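Local coordinates for uncharacterized protein (Bacteroides ovatus, PDB 3NQK) that is of unknown function but probably joins an E-set-like beta domain to a second, mainly antiparallel beta domain of the BT_3044-like C-terminal family, at residues Met214-Tyr218 with Phe277-Thr281; Pro156-Ser161 with Val193-Ile199; Arg184-Thr190 with Tyr202-Glu208; Tyr268-Phe273 with Gly298-Leu302. All coordinates share one frame; numbering follows the deposited sequence.

Contact 1. Residues Met214-Tyr218 with Phe277-Thr281; sequences MRKKY and FQDFT
Tyr218 pushes its hydroxyl into the bend where the chain leaves the strand at Phe277-Asp279, and two hydrogen bonds hold it there. The backbone N of Phe280 donates to Tyr218 OH over 2.9 Å, and the same OH shares a bond of 2.8 Å with Thr281 OG1, in which either oxygen could be the donor. The Thr281 side chain arrives from the opposite direction, with OG1 near the plane of the tyrosine ring at its edge.

Rings supply the apolar part. Tyr218 OH also lies over one face of the Phe280 ring, offset toward the rim, and behind it Tyr218 CZ is 3.8 Å from Phe280 CE1; the two ring planes make an angle of 43°. Lys217 lays its CD against the edge of the same phenylalanine, 3.9 Å from Phe280 CZ. Nearer the tyrosine's CB, Tyr218 CD1 meets Phe277 CE2 at 4.0 Å, the two side chains crossing at about a right angle; Phe277 also rests on Ala203 and Val296.

The bend receiving the hydroxyl is shaped by Asp279. Its CG, anti to the backbone N (chi1 173°), stays beside its own carbonyl, and from there OD1 takes the N-H of Thr281 in an almost straight bond of 2.9 Å. This is an Asx turn at the end of strand 264-279, with the Tyr218 hydroxyl bound at the N-H of its middle residue, Phe280.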
loop_
_atom_site.group_PDB
_atom_site.type_symbol
_atom_site.label_atom_id
_atom_site.label_comp_id
_atom_site.label_asym_id
_atom_site.label_seq_id
_atom_site.Cartn_x
_atom_site.Cartn_y
_atom_site.Cartn_z
HETATM N N MSE A 214 26.128 -29.217 8.268
HETATM C CA MSE A 214 26.751 -28.817 9.513
HETATM C C MSE A 214 26.155 -27.546 10.076
HETATM O O MSE A 214 25.946 -27.432 11.289
HETATM C CB MSE A 214 28.233 -28.636 9.304
HETATM C CG MSE A 214 28.958 -29.924 9.294
HETATM SE SE MSE A 214 30.502 -29.873 8.239
HETATM C CE MSE A 214 31.349 -31.471 8.994
ATOM N N ARG A 215 25.824 -26.597 9.214
ATOM C CA ARG A 215 25.337 -25.318 9.736
ATOM C C ARG A 215 24.002 -25.471 10.481
ATOM O O ARG A 215 23.771 -24.797 11.471
ATOM C CB ARG A 215 25.304 -24.204 8.650
ATOM C CG ARG A 215 23.984 -23.882 8.080
ATOM C CD ARG A 215 24.023 -22.534 7.319
ATOM N NE ARG A 215 24.705 -22.631 6.017
ATOM C CZ ARG A 215 24.135 -22.381 4.829
ATOM N NH1 ARG A 215 22.867 -21.977 4.749
ATOM N NH2 ARG A 215 24.855 -22.484 3.723
ATOM N N LYS A 216 23.183 -26.427 10.076
ATOM C CA LYS A 216 21.901 -26.608 10.728
ATOM C C LYS A 216 22.088 -26.970 12.193
ATOM O O LYS A 216 21.252 -26.652 13.030
ATOM C CB LYS A 216 21.017 -27.667 9.992
ATOM C CG LYS A 216 21.513 -29.131 10.023
ATOM C CD LYS A 216 20.473 -30.090 9.298
ATOM C CE LYS A 216 21.064 -31.501 9.006
ATOM N N LYS A 217 23.221 -27.558 12.512
ATOM C CA LYS A 217 23.474 -28.001 13.868
ATOM C C LYS A 217 23.668 -26.852 14.860
ATOM O O LYS A 217 23.475 -27.030 16.036
ATOM C CB LYS A 217 24.663 -28.975 13.889
ATOM C CG LYS A 217 24.278 -30.380 13.318
ATOM C CD LYS A 217 25.437 -31.375 13.286
ATOM C CE LYS A 217 24.936 -32.803 12.932
ATOM N NZ LYS A 217 23.769 -33.235 13.816
ATOM N N TYR A 218 23.935 -25.654 14.355
ATOM C CA TYR A 218 24.193 -24.496 15.216
ATOM C C TYR A 218 23.009 -23.528 15.338
ATOM O O TYR A 218 23.161 -22.437 15.887
ATOM C CB TYR A 218 25.427 -23.742 14.712
ATOM C CG TYR A 218 26.697 -24.581 14.732
ATOM C CD1 TYR A 218 27.410 -24.767 15.902
ATOM C CD2 TYR A 218 27.160 -25.187 13.590
ATOM C CE1 TYR A 218 28.556 -25.535 15.924
ATOM C CE2 TYR A 218 28.320 -25.954 13.600
ATOM C CZ TYR A 218 28.998 -26.138 14.761
ATOM O OH TYR A 218 30.150 -26.924 14.767
ATOM N N PHE A 277 28.668 -22.243 23.723
ATOM C CA PHE A 277 28.514 -23.331 22.755
ATOM C C PHE A 277 29.859 -23.750 22.227
ATOM O O PHE A 277 30.867 -23.118 22.503
ATOM C CB PHE A 277 27.612 -22.922 21.612
ATOM C CG PHE A 277 28.305 -22.178 20.525
ATOM C CD1 PHE A 277 28.587 -20.829 20.662
ATOM C CD2 PHE A 277 28.607 -22.803 19.326
ATOM C CE1 PHE A 277 29.209 -20.121 19.631
ATOM C CE2 PHE A 277 29.241 -22.104 18.293
ATOM C CZ PHE A 277 29.537 -20.766 18.448
ATOM N N GLN A 278 29.876 -24.840 21.481
ATOM C CA GLN A 278 31.117 -25.384 20.920
ATOM C C GLN A 278 30.997 -25.502 19.438
ATOM O O GLN A 278 29.936 -25.882 18.928
ATOM C CB GLN A 278 31.391 -26.777 21.484
ATOM C CG GLN A 278 31.538 -26.813 22.962
ATOM C CD GLN A 278 32.004 -28.163 23.473
ATOM O OE1 GLN A 278 31.861 -29.203 22.791
ATOM N NE2 GLN A 278 32.561 -28.165 24.668
ATOM N N ASP A 279 32.102 -25.231 18.736
ATOM C CA ASP A 279 32.178 -25.420 17.294
ATOM C C ASP A 279 32.962 -26.668 17.084
ATOM O O ASP A 279 34.108 -26.760 17.496
ATOM C CB ASP A 279 32.864 -24.216 16.619
ATOM C CG ASP A 279 33.124 -24.434 15.118
ATOM O OD1 ASP A 279 33.046 -25.585 14.656
ATOM O OD2 ASP A 279 33.467 -23.452 14.424
ATOM N N PHE A 280 32.330 -27.658 16.476
ATOM C CA PHE A 280 32.938 -28.970 16.335
ATOM C C PHE A 280 32.989 -29.410 14.880
ATOM O O PHE A 280 33.139 -30.594 14.588
ATOM C CB PHE A 280 32.154 -29.980 17.154
ATOM C CG PHE A 280 30.731 -30.118 16.732
ATOM C CD1 PHE A 280 29.779 -29.222 17.170
ATOM C CD2 PHE A 280 30.341 -31.142 15.886
ATOM C CE1 PHE A 280 28.465 -29.347 16.784
ATOM C CE2 PHE A 280 29.022 -31.271 15.492
ATOM C CZ PHE A 280 28.085 -30.373 15.943
ATOM N N THR A 281 32.906 -28.447 13.969
ATOM C CA THR A 281 32.866 -28.746 12.551
ATOM C C THR A 281 33.829 -27.877 11.756
ATOM O O THR A 281 33.747 -27.813 10.548
ATOM C CB THR A 281 31.445 -28.526 12.006
ATOM O OG1 THR A 281 31.065 -27.148 12.171
ATOM C CG2 THR A 281 30.481 -29.389 12.739
#

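Contact 2. Residues Pro156-Ser161 with Val193-Ile199; sequences PFNNYS and VVDNNSI
One amide, that of Asn158, works in both directions: its ND2 crosses to the backbone carbonyl of Asp195 while its OD1 turns back to close an Asx turn in its own segment. The outward bond, Asn158 ND2 to Asp195 O, is 2.8 Å long, and the donor sits nearly on the line of the C=O with the acceptor in the amide plane. A weak second bond runs from ND2 to Ser198 O, an oxygen already shared by the N-H groups of Val194 and Asp195. Asn158 CG is placed between the backbone N and the carbonyl carbon (chi1 54°), which lets OD1 accept from Tyr160 N at 2.8 Å, from above the carbonyl plane. Ile199 crosses this amide at about a right angle, its CG2 3.5 Å from Asn158 ND2. Cut back to alanine, this position would strip Asp195 O of its donor from across the contact, with at most the weak Ser198 N bond remaining, and would probably free the turn at Tyr160.

Around that centre, Tyr160 runs alongside Asn197, with Tyr160 CE2 4.1 Å from Asn197 CA, and its ring stacks on Phe224. Val193 sets CG2 against the Phe157 backbone and Ser161. Two waters stitch the margins: one links Pro156 O to Val193 N, the other Asn159 N to Asn196 O. Arg304 holds the carbonyls of Asn158 and Ser161. Between strands 149-157 and 162-165, then, a type I beta turn whose first residue, Asn158, also makes an Asx turn docks on the hairpin loop between strands 188-193 and 198-202, where Asp195 makes another.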
loop_
_atom_site.group_PDB
_atom_site.type_symbol
_atom_site.label_atom_id
_atom_site.label_comp_id
_atom_site.label_asym_id
_atom_site.label_seq_id
_atom_site.Cartn_x
_atom_site.Cartn_y
_atom_site.Cartn_z
ATOM N N PRO A 156 10.132 -15.000 4.137
ATOM C CA PRO A 156 9.154 -14.772 5.172
ATOM C C PRO A 156 9.699 -13.812 6.213
ATOM O O PRO A 156 10.916 -13.702 6.370
ATOM C CB PRO A 156 8.972 -16.146 5.782
ATOM C CG PRO A 156 9.634 -17.109 4.808
ATOM C CD PRO A 156 10.660 -16.371 4.157
ATOM N N PHE A 157 8.824 -13.094 6.890
ATOM C CA PHE A 157 9.268 -12.207 7.930
ATOM C C PHE A 157 8.208 -12.018 9.006
ATOM O O PHE A 157 7.023 -12.120 8.746
ATOM C CB PHE A 157 9.664 -10.854 7.340
ATOM C CG PHE A 157 8.486 -9.995 6.907
ATOM C CD1 PHE A 157 7.998 -10.060 5.615
ATOM C CD2 PHE A 157 7.901 -9.101 7.786
ATOM C CE1 PHE A 157 6.935 -9.255 5.207
ATOM C CE2 PHE A 157 6.829 -8.306 7.387
ATOM C CZ PHE A 157 6.363 -8.375 6.088
ATOM N N ASN A 158 8.657 -11.795 10.229
ATOM C CA ASN A 158 7.764 -11.417 11.321
ATOM C C ASN A 158 8.286 -10.124 11.910
ATOM O O ASN A 158 9.180 -9.492 11.336
ATOM C CB ASN A 158 7.677 -12.537 12.376
ATOM C CG ASN A 158 9.052 -12.978 12.892
ATOM O OD1 ASN A 158 10.041 -12.200 12.864
ATOM N ND2 ASN A 158 9.120 -14.218 13.402
ATOM N N ASN A 159 7.749 -9.710 13.025
ATOM C CA ASN A 159 8.189 -8.470 13.639
ATOM C C ASN A 159 9.615 -8.545 14.231
ATOM O O ASN A 159 10.126 -7.545 14.721
ATOM C CB ASN A 159 7.213 -8.055 14.740
ATOM C CG ASN A 159 5.886 -7.617 14.196
ATOM O OD1 ASN A 159 5.800 -7.126 13.085
ATOM N ND2 ASN A 159 4.842 -7.782 14.983
ATOM N N TYR A 160 10.247 -9.717 14.177
ATOM C CA TYR A 160 11.492 -9.910 14.874
ATOM C C TYR A 160 12.609 -10.452 13.990
ATOM O O TYR A 160 13.663 -10.797 14.488
ATOM C CB TYR A 160 11.267 -10.867 16.046
ATOM C CG TYR A 160 10.080 -10.502 16.930
ATOM C CD1 TYR A 160 10.150 -9.441 17.810
ATOM C CD2 TYR A 160 8.891 -11.226 16.875
ATOM C CE1 TYR A 160 9.057 -9.094 18.624
ATOM C CE2 TYR A 160 7.791 -10.882 17.682
ATOM C CZ TYR A 160 7.896 -9.821 18.558
ATOM O OH TYR A 160 6.847 -9.483 19.364
ATOM N N SER A 161 12.397 -10.465 12.681
ATOM C CA SER A 161 13.331 -11.136 11.752
ATOM C C SER A 161 14.053 -10.164 10.872
ATOM O O SER A 161 13.587 -9.064 10.644
ATOM C CB SER A 161 12.573 -12.140 10.864
ATOM O OG SER A 161 11.637 -11.479 9.997
ATOM N N VAL A 193 13.063 -16.515 10.134
ATOM C CA VAL A 193 11.741 -16.822 10.647
ATOM C C VAL A 193 11.577 -18.292 10.959
ATOM O O VAL A 193 12.010 -19.154 10.195
ATOM C CB VAL A 193 10.644 -16.480 9.628
ATOM C CG1 VAL A 193 9.363 -17.255 9.959
ATOM C CG2 VAL A 193 10.391 -14.957 9.562
ATOM N N VAL A 194 10.929 -18.573 12.084
ATOM C CA VAL A 194 10.479 -19.912 12.400
ATOM C C VAL A 194 8.967 -19.903 12.393
ATOM O O VAL A 194 8.344 -20.710 11.715
ATOM C CB VAL A 194 11.027 -20.404 13.762
ATOM C CG1 VAL A 194 10.114 -21.441 14.371
ATOM C CG2 VAL A 194 12.432 -20.974 13.584
ATOM N N ASP A 195 8.372 -18.986 13.145
ATOM C CA ASP A 195 6.907 -18.778 13.094
ATOM C C ASP A 195 6.579 -17.292 13.395
ATOM O O ASP A 195 7.467 -16.433 13.305
ATOM C CB ASP A 195 6.174 -19.744 14.033
ATOM C CG ASP A 195 6.515 -19.522 15.488
ATOM O OD1 ASP A 195 7.038 -18.440 15.823
ATOM O OD2 ASP A 195 6.209 -20.416 16.315
ATOM N N ASN A 196 5.332 -16.989 13.752
ATOM C CA ASN A 196 4.906 -15.568 13.873
ATOM C C ASN A 196 5.654 -14.784 14.925
ATOM O O ASN A 196 5.778 -13.561 14.810
ATOM C CB ASN A 196 3.390 -15.449 14.111
ATOM C CG ASN A 196 2.918 -16.297 15.245
ATOM O OD1 ASN A 196 3.221 -17.500 15.314
ATOM N ND2 ASN A 196 2.161 -15.703 16.142
ATOM N N ASN A 197 6.163 -15.473 15.946
ATOM C CA ASN A 197 6.901 -14.803 17.013
ATOM C C ASN A 197 8.191 -15.553 17.455
ATOM O O ASN A 197 8.679 -15.371 18.573
ATOM C CB ASN A 197 5.987 -14.573 18.197
ATOM C CG ASN A 197 5.298 -15.819 18.634
ATOM O OD1 ASN A 197 5.763 -16.940 18.353
ATOM N ND2 ASN A 197 4.163 -15.658 19.328
ATOM N N SER A 198 8.750 -16.348 16.553
ATOM C CA SER A 198 9.997 -17.046 16.824
ATOM C C SER A 198 10.911 -16.964 15.627
ATOM O O SER A 198 10.459 -16.952 14.497
ATOM C CB SER A 198 9.732 -18.524 17.174
ATOM O OG SER A 198 8.827 -18.642 18.266
ATOM N N ILE A 199 12.204 -16.906 15.886
ATOM C CA ILE A 199 13.196 -16.851 14.828
ATOM C C ILE A 199 14.353 -17.692 15.256
ATOM O O ILE A 199 14.344 -18.238 16.377
ATOM C CB ILE A 199 13.687 -15.408 14.596
ATOM C CG1 ILE A 199 14.437 -14.891 15.827
ATOM C CG2 ILE A 199 12.496 -14.469 14.258
ATOM C CD1 ILE A 199 14.805 -13.397 15.737
HETATM O O HOH W 1 12.998 -15.538 7.326
HETATM O O HOH W 2 5.429 -10.852 14.184
#

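Contact 3. Residues Arg184-Thr190 with Tyr202-Glu208; sequences RTTDKRT and YAGLINE
Tyr202 opens the loop by giving its carbonyl to Arg189: NH2 of Arg189 donates to Tyr202 O at 2.8 Å, well above the carbonyl plane. The N-H of Tyr202 reaches Thr190 O through a water that also donates to Glu208 OE2. Gly204, whose own N is bound by the hydroxyl of Tyr275, has its O over one face of the Arg189 guanidinium, where no N-H points at it. Leu205 splits its methyls between two side chains: CD2 slides past Thr186 CG2 at 3.5 Å, and CD1 lies at the edge of the Arg184 guanidinium, 3.8 Å from Arg184 NH2. Ile206 O is gripped by two nitrogens, NH1 and NH2 of Arg189, at 2.9 Å each, end-on and in the guanidinium plane. Bends at chi2 (-64°) and chi3 (-72°) curl the arginine back to present that end. A leucine in its place offers no N-H to Tyr202 O and Ile206 O, and would probably leave the loop freer to move and the Glu208 charge without its mate. Glu208 finishes the walk: OE2 accepts Thr190 N on its syn lone pair in a nearly straight bond of 2.9 Å, and OE1 takes Thr190 OG1 at 3.1 Å. The same OE2 sits over the centre of the guanidinium face opposite Gly204 O, a long salt bridge through charge alone. The arrangement is a type II' beta turn, Ala203 to Ile206 with glycine second, bracketed by an arginine of strand 188-193 that binds the carbonyl before it (Tyr202) and the one at its end (Ile206).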
loop_
_atom_site.group_PDB
_atom_site.type_symbol
_atom_site.label_atom_id
_atom_site.label_comp_id
_atom_site.label_asym_id
_atom_site.label_seq_id
_atom_site.Cartn_x
_atom_site.Cartn_y
_atom_site.Cartn_z
ATOM N N ARG A 184 36.140 -11.586 19.866
ATOM C CA ARG A 184 35.920 -11.344 18.464
ATOM C C ARG A 184 34.501 -10.820 18.257
ATOM O O ARG A 184 33.608 -11.064 19.087
ATOM C CB ARG A 184 36.118 -12.629 17.681
ATOM C CG ARG A 184 37.589 -12.915 17.290
ATOM C CD ARG A 184 37.834 -14.409 16.953
ATOM N NE ARG A 184 36.618 -15.096 16.514
ATOM C CZ ARG A 184 36.520 -16.411 16.345
ATOM N NH1 ARG A 184 37.589 -17.192 16.507
ATOM N NH2 ARG A 184 35.356 -16.949 15.995
ATOM N N THR A 185 34.296 -10.079 17.166
ATOM C CA THR A 185 32.972 -9.548 16.829
ATOM C C THR A 185 32.795 -9.495 15.331
ATOM O O THR A 185 33.772 -9.500 14.575
ATOM C CB THR A 185 32.771 -8.118 17.374
ATOM O OG1 THR A 185 33.632 -7.212 16.683
ATOM C CG2 THR A 185 33.073 -8.055 18.820
ATOM N N THR A 186 31.544 -9.462 14.899
ATOM C CA THR A 186 31.211 -9.222 13.493
ATOM C C THR A 186 30.162 -8.124 13.446
ATOM O O THR A 186 29.609 -7.756 14.461
ATOM C CB THR A 186 30.678 -10.476 12.801
ATOM O OG1 THR A 186 30.638 -10.257 11.389
ATOM C CG2 THR A 186 29.289 -10.820 13.301
ATOM N N ASP A 187 29.888 -7.600 12.277
ATOM C CA ASP A 187 29.023 -6.439 12.197
ATOM C C ASP A 187 27.511 -6.771 12.160
ATOM O O ASP A 187 26.709 -5.954 12.537
ATOM C CB ASP A 187 29.436 -5.516 11.019
ATOM C CG ASP A 187 29.476 -6.235 9.693
ATOM O OD1 ASP A 187 28.997 -7.397 9.621
ATOM O OD2 ASP A 187 30.010 -5.640 8.715
ATOM N N LYS A 188 27.146 -7.990 11.770
ATOM C CA LYS A 188 25.720 -8.350 11.670
ATOM C C LYS A 188 25.470 -9.867 11.719
ATOM O O LYS A 188 26.337 -10.657 11.365
ATOM C CB LYS A 188 25.143 -7.805 10.367
ATOM C CG LYS A 188 25.643 -8.564 9.122
ATOM C CD LYS A 188 25.254 -7.860 7.817
ATOM C CE LYS A 188 25.871 -8.560 6.589
ATOM N NZ LYS A 188 25.567 -7.810 5.335
ATOM N N ARG A 189 24.250 -10.247 12.112
ATOM C CA ARG A 189 23.822 -11.641 12.112
ATOM C C ARG A 189 22.384 -11.703 11.643
ATOM O O ARG A 189 21.578 -10.821 11.968
ATOM C CB ARG A 189 23.919 -12.250 13.515
ATOM C CG ARG A 189 25.335 -12.334 14.104
ATOM C CD ARG A 189 26.236 -13.262 13.291
ATOM N NE ARG A 189 25.891 -14.674 13.473
ATOM C CZ ARG A 189 26.528 -15.679 12.883
ATOM N NH1 ARG A 189 27.521 -15.440 12.046
ATOM N NH2 ARG A 189 26.167 -16.921 13.124
ATOM N N THR A 190 22.041 -12.748 10.906
ATOM C CA THR A 190 20.718 -12.865 10.358
ATOM C C THR A 190 19.824 -13.700 11.240
ATOM O O THR A 190 20.185 -14.804 11.646
ATOM C CB THR A 190 20.751 -13.488 8.970
ATOM O OG1 THR A 190 21.673 -12.762 8.142
ATOM C CG2 THR A 190 19.345 -13.460 8.330
ATOM N N TYR A 202 22.266 -18.497 13.850
ATOM C CA TYR A 202 23.319 -19.467 13.980
ATOM C C TYR A 202 24.257 -19.023 15.127
ATOM O O TYR A 202 24.600 -17.854 15.247
ATOM C CB TYR A 202 24.080 -19.628 12.667
ATOM C CG TYR A 202 23.248 -20.243 11.567
ATOM C CD1 TYR A 202 22.911 -21.584 11.600
ATOM C CD2 TYR A 202 22.797 -19.478 10.495
ATOM C CE1 TYR A 202 22.113 -22.165 10.591
ATOM C CE2 TYR A 202 22.002 -20.044 9.480
ATOM C CZ TYR A 202 21.663 -21.387 9.542
ATOM O OH TYR A 202 20.904 -21.961 8.538
ATOM N N ALA A 203 24.606 -19.962 15.984
ATOM C CA ALA A 203 25.417 -19.689 17.154
ATOM C C ALA A 203 26.671 -18.850 16.859
ATOM O O ALA A 203 27.399 -19.091 15.873
ATOM C CB ALA A 203 25.831 -21.011 17.809
ATOM N N GLY A 204 26.939 -17.901 17.744
ATOM C CA GLY A 204 28.179 -17.156 17.720
ATOM C C GLY A 204 28.509 -16.574 16.383
ATOM O O GLY A 204 27.702 -15.865 15.799
ATOM N N LEU A 205 29.705 -16.885 15.892
ATOM C CA LEU A 205 30.186 -16.342 14.622
ATOM C C LEU A 205 30.220 -17.408 13.525
ATOM O O LEU A 205 30.827 -17.208 12.481
ATOM C CB LEU A 205 31.574 -15.720 14.803
ATOM C CG LEU A 205 31.632 -14.460 15.690
ATOM C CD1 LEU A 205 33.058 -13.919 15.756
ATOM C CD2 LEU A 205 30.700 -13.394 15.167
ATOM N N ILE A 206 29.512 -18.511 13.748
ATOM C CA ILE A 206 29.415 -19.575 12.753
ATOM C C ILE A 206 29.030 -18.996 11.389
ATOM O O ILE A 206 28.096 -18.173 11.283
ATOM C CB ILE A 206 28.370 -20.628 13.170
ATOM C CG1 ILE A 206 28.907 -21.486 14.323
ATOM C CG2 ILE A 206 27.975 -21.506 11.994
ATOM C CD1 ILE A 206 30.104 -22.294 13.984
ATOM N N ASN A 207 29.754 -19.414 10.350
ATOM C CA ASN A 207 29.513 -18.928 9.002
ATOM C C ASN A 207 28.128 -19.326 8.510
ATOM O O ASN A 207 27.818 -20.514 8.391
ATOM C CB ASN A 207 30.582 -19.459 8.050
ATOM C CG ASN A 207 30.632 -18.692 6.723
ATOM O OD1 ASN A 207 29.597 -18.388 6.103
ATOM N ND2 ASN A 207 31.823 -18.389 6.288
ATOM N N GLU A 208 27.325 -18.320 8.160
ATOM C CA GLU A 208 25.937 -18.531 7.719
ATOM C C GLU A 208 25.856 -19.153 6.324
ATOM O O GLU A 208 24.773 -19.496 5.867
ATOM C CB GLU A 208 25.148 -17.189 7.758
ATOM C CG GLU A 208 25.182 -16.497 9.167
ATOM C CD GLU A 208 24.384 -15.181 9.250
ATOM O OE1 GLU A 208 24.247 -14.493 8.228
ATOM O OE2 GLU A 208 23.930 -14.833 10.367
HETATM O O HOH W 3 22.444 -15.964 12.350
#

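Contact 4. Residues Tyr268-Phe273 with Gly298-Leu302; sequences YVQIMF and GSMTL
Met300, a selenomethionine in this crystal, fills the apolar centre: its CE lies 3.8 Å from Ile271 CD1 and 3.7 Å from Phe273 CZ. The bend at chi3 (-73°) turns that methyl toward the side chains of the neighbouring strand. Phe273 keeps its ring close to the partner strand because CG stands between the backbone N and the carbonyl carbon (chi1 54°), and Gly298 O comes over one face of the ring near the rim. Val269 and Leu302 extend this apolar side, their CB atoms 4.4 Å apart, while Tyr164 and Phe201 pack on it from other strands.

Next comes the backbone ladder. Val269 with Leu302, Ile271 with Met300 and Phe273 with Gly298 are hydrogen-bonded pairs, each bonded in both directions; Leu302 N to Val269 O measures 2.7 Å.

The sheet's other side is more polar. Gln270 crosses Thr301 with CG 3.3 Å from Thr301 OG1, and the stem of Met272 meets Ser299, CG to CB at 3.8 Å. This is regular antiparallel pairing of strands 264-279 and 292-307, with one apolar face and one more mixed, polar face; strand 292-307 turns a corner at Gly298, beyond which the two strands still pair.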
loop_
_atom_site.group_PDB
_atom_site.type_symbol
_atom_site.label_atom_id
_atom_site.label_comp_id
_atom_site.label_asym_id
_atom_site.label_seq_id
_atom_site.Cartn_x
_atom_site.Cartn_y
_atom_site.Cartn_z
ATOM N N TYR A 268 13.059 -0.402 16.687
ATOM C CA TYR A 268 14.201 -1.175 17.134
ATOM C C TYR A 268 13.773 -2.337 18.025
ATOM O O TYR A 268 12.955 -2.165 18.929
ATOM C CB TYR A 268 15.139 -0.288 17.919
ATOM C CG TYR A 268 15.636 0.909 17.157
ATOM C CD1 TYR A 268 16.794 0.840 16.388
ATOM C CD2 TYR A 268 14.978 2.116 17.227
ATOM C CE1 TYR A 268 17.273 1.949 15.712
ATOM C CE2 TYR A 268 15.451 3.233 16.537
ATOM C CZ TYR A 268 16.593 3.133 15.784
ATOM O OH TYR A 268 17.050 4.224 15.104
ATOM N N VAL A 269 14.298 -3.522 17.739
ATOM C CA VAL A 269 14.159 -4.662 18.638
ATOM C C VAL A 269 15.527 -5.061 19.067
ATOM O O VAL A 269 16.347 -5.455 18.241
ATOM C CB VAL A 269 13.526 -5.852 17.965
ATOM C CG1 VAL A 269 13.504 -7.029 18.929
ATOM C CG2 VAL A 269 12.109 -5.512 17.485
ATOM N N GLN A 270 15.811 -4.893 20.342
ATOM C CA GLN A 270 17.109 -5.218 20.889
ATOM C C GLN A 270 17.004 -6.445 21.764
ATOM O O GLN A 270 16.139 -6.518 22.633
ATOM C CB GLN A 270 17.643 -4.042 21.709
ATOM C CG GLN A 270 19.055 -4.258 22.278
ATOM C CD GLN A 270 19.493 -3.130 23.207
ATOM O OE1 GLN A 270 18.853 -2.862 24.230
ATOM N NE2 GLN A 270 20.590 -2.483 22.866
ATOM N N ILE A 271 17.890 -7.405 21.550
ATOM C CA ILE A 271 17.881 -8.626 22.347
ATOM C C ILE A 271 19.185 -8.759 23.122
ATOM O O ILE A 271 20.258 -8.477 22.593
ATOM C CB ILE A 271 17.624 -9.894 21.470
ATOM C CG1 ILE A 271 18.677 -10.035 20.387
ATOM C CG2 ILE A 271 16.291 -9.807 20.818
ATOM C CD1 ILE A 271 18.578 -11.365 19.618
HETATM N N MSE A 272 19.073 -9.171 24.391
HETATM C CA MSE A 272 20.230 -9.278 25.302
HETATM C C MSE A 272 20.351 -10.695 25.840
HETATM O O MSE A 272 19.400 -11.253 26.360
HETATM C CB MSE A 272 20.075 -8.285 26.445
HETATM C CG MSE A 272 20.197 -6.834 26.001
HETATM SE SE MSE A 272 19.178 -5.609 27.104
HETATM C CE MSE A 272 17.460 -5.614 26.141
ATOM N N PHE A 273 21.539 -11.259 25.743
ATOM C CA PHE A 273 21.714 -12.664 26.007
ATOM C C PHE A 273 23.142 -13.008 26.302
ATOM O O PHE A 273 24.044 -12.228 26.051
ATOM C CB PHE A 273 21.276 -13.445 24.786
ATOM C CG PHE A 273 21.964 -13.009 23.525
ATOM C CD1 PHE A 273 21.429 -12.013 22.744
ATOM C CD2 PHE A 273 23.180 -13.540 23.171
ATOM C CE1 PHE A 273 22.071 -11.593 21.606
ATOM C CE2 PHE A 273 23.830 -13.120 22.018
ATOM C CZ PHE A 273 23.279 -12.156 21.244
ATOM N N GLY A 298 26.366 -10.304 25.053
ATOM C CA GLY A 298 26.097 -8.920 24.652
ATOM C C GLY A 298 24.676 -8.719 24.152
ATOM O O GLY A 298 23.714 -9.283 24.707
ATOM N N SER A 299 24.541 -7.927 23.095
ATOM C CA SER A 299 23.242 -7.679 22.492
ATOM C C SER A 299 23.333 -7.496 20.988
ATOM O O SER A 299 24.396 -7.259 20.440
ATOM C CB SER A 299 22.613 -6.437 23.096
ATOM O OG SER A 299 23.401 -5.284 22.818
HETATM N N MSE A 300 22.186 -7.611 20.345
HETATM C CA MSE A 300 22.034 -7.354 18.937
HETATM C C MSE A 300 20.782 -6.558 18.806
HETATM O O MSE A 300 19.895 -6.658 19.650
HETATM C CB MSE A 300 21.897 -8.666 18.159
HETATM C CG MSE A 300 23.162 -9.519 18.150
HETATM SE SE MSE A 300 23.079 -10.980 16.903
HETATM C CE MSE A 300 21.878 -12.116 17.799
ATOM N N THR A 301 20.677 -5.774 17.757
ATOM C CA THR A 301 19.509 -4.924 17.577
ATOM C C THR A 301 19.058 -4.956 16.140
ATOM O O THR A 301 19.851 -4.819 15.249
ATOM C CB THR A 301 19.824 -3.469 17.969
ATOM O OG1 THR A 301 20.297 -3.433 19.314
ATOM C CG2 THR A 301 18.579 -2.558 17.826
ATOM N N LEU A 302 17.766 -5.163 15.937
ATOM C CA LEU A 302 17.184 -5.183 14.612
ATOM C C LEU A 302 16.452 -3.884 14.395
ATOM O O LEU A 302 15.714 -3.435 15.273
ATOM C CB LEU A 302 16.211 -6.350 14.499
ATOM C CG LEU A 302 15.274 -6.324 13.308
ATOM C CD1 LEU A 302 16.063 -6.578 11.999
ATOM C CD2 LEU A 302 14.150 -7.358 13.492
#

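From the N terminus, 156-161 comes first, as the chain passes from the sheet containing strand 149-157 into the large antiparallel sheet; contact 2 closes that loop at 193-199. Contact 3 opens within it at 184-190 and closes beyond it at 202-208, so the two cross. Contact 1 then opens at 214-218 and contact 4 at 268-273, closing at 277-281 and 298-302: a second crossing pair, in series with the first. No contact nests in another. The pairs still meet in space: a probable bond from Ala203 N to Tyr218 O ties loop 202-208 to 214-218, Arg189 on Met300 joins strand 188-193 to strand 292-307, and Leu302 brings strand 292-307 against the 156-161 turn.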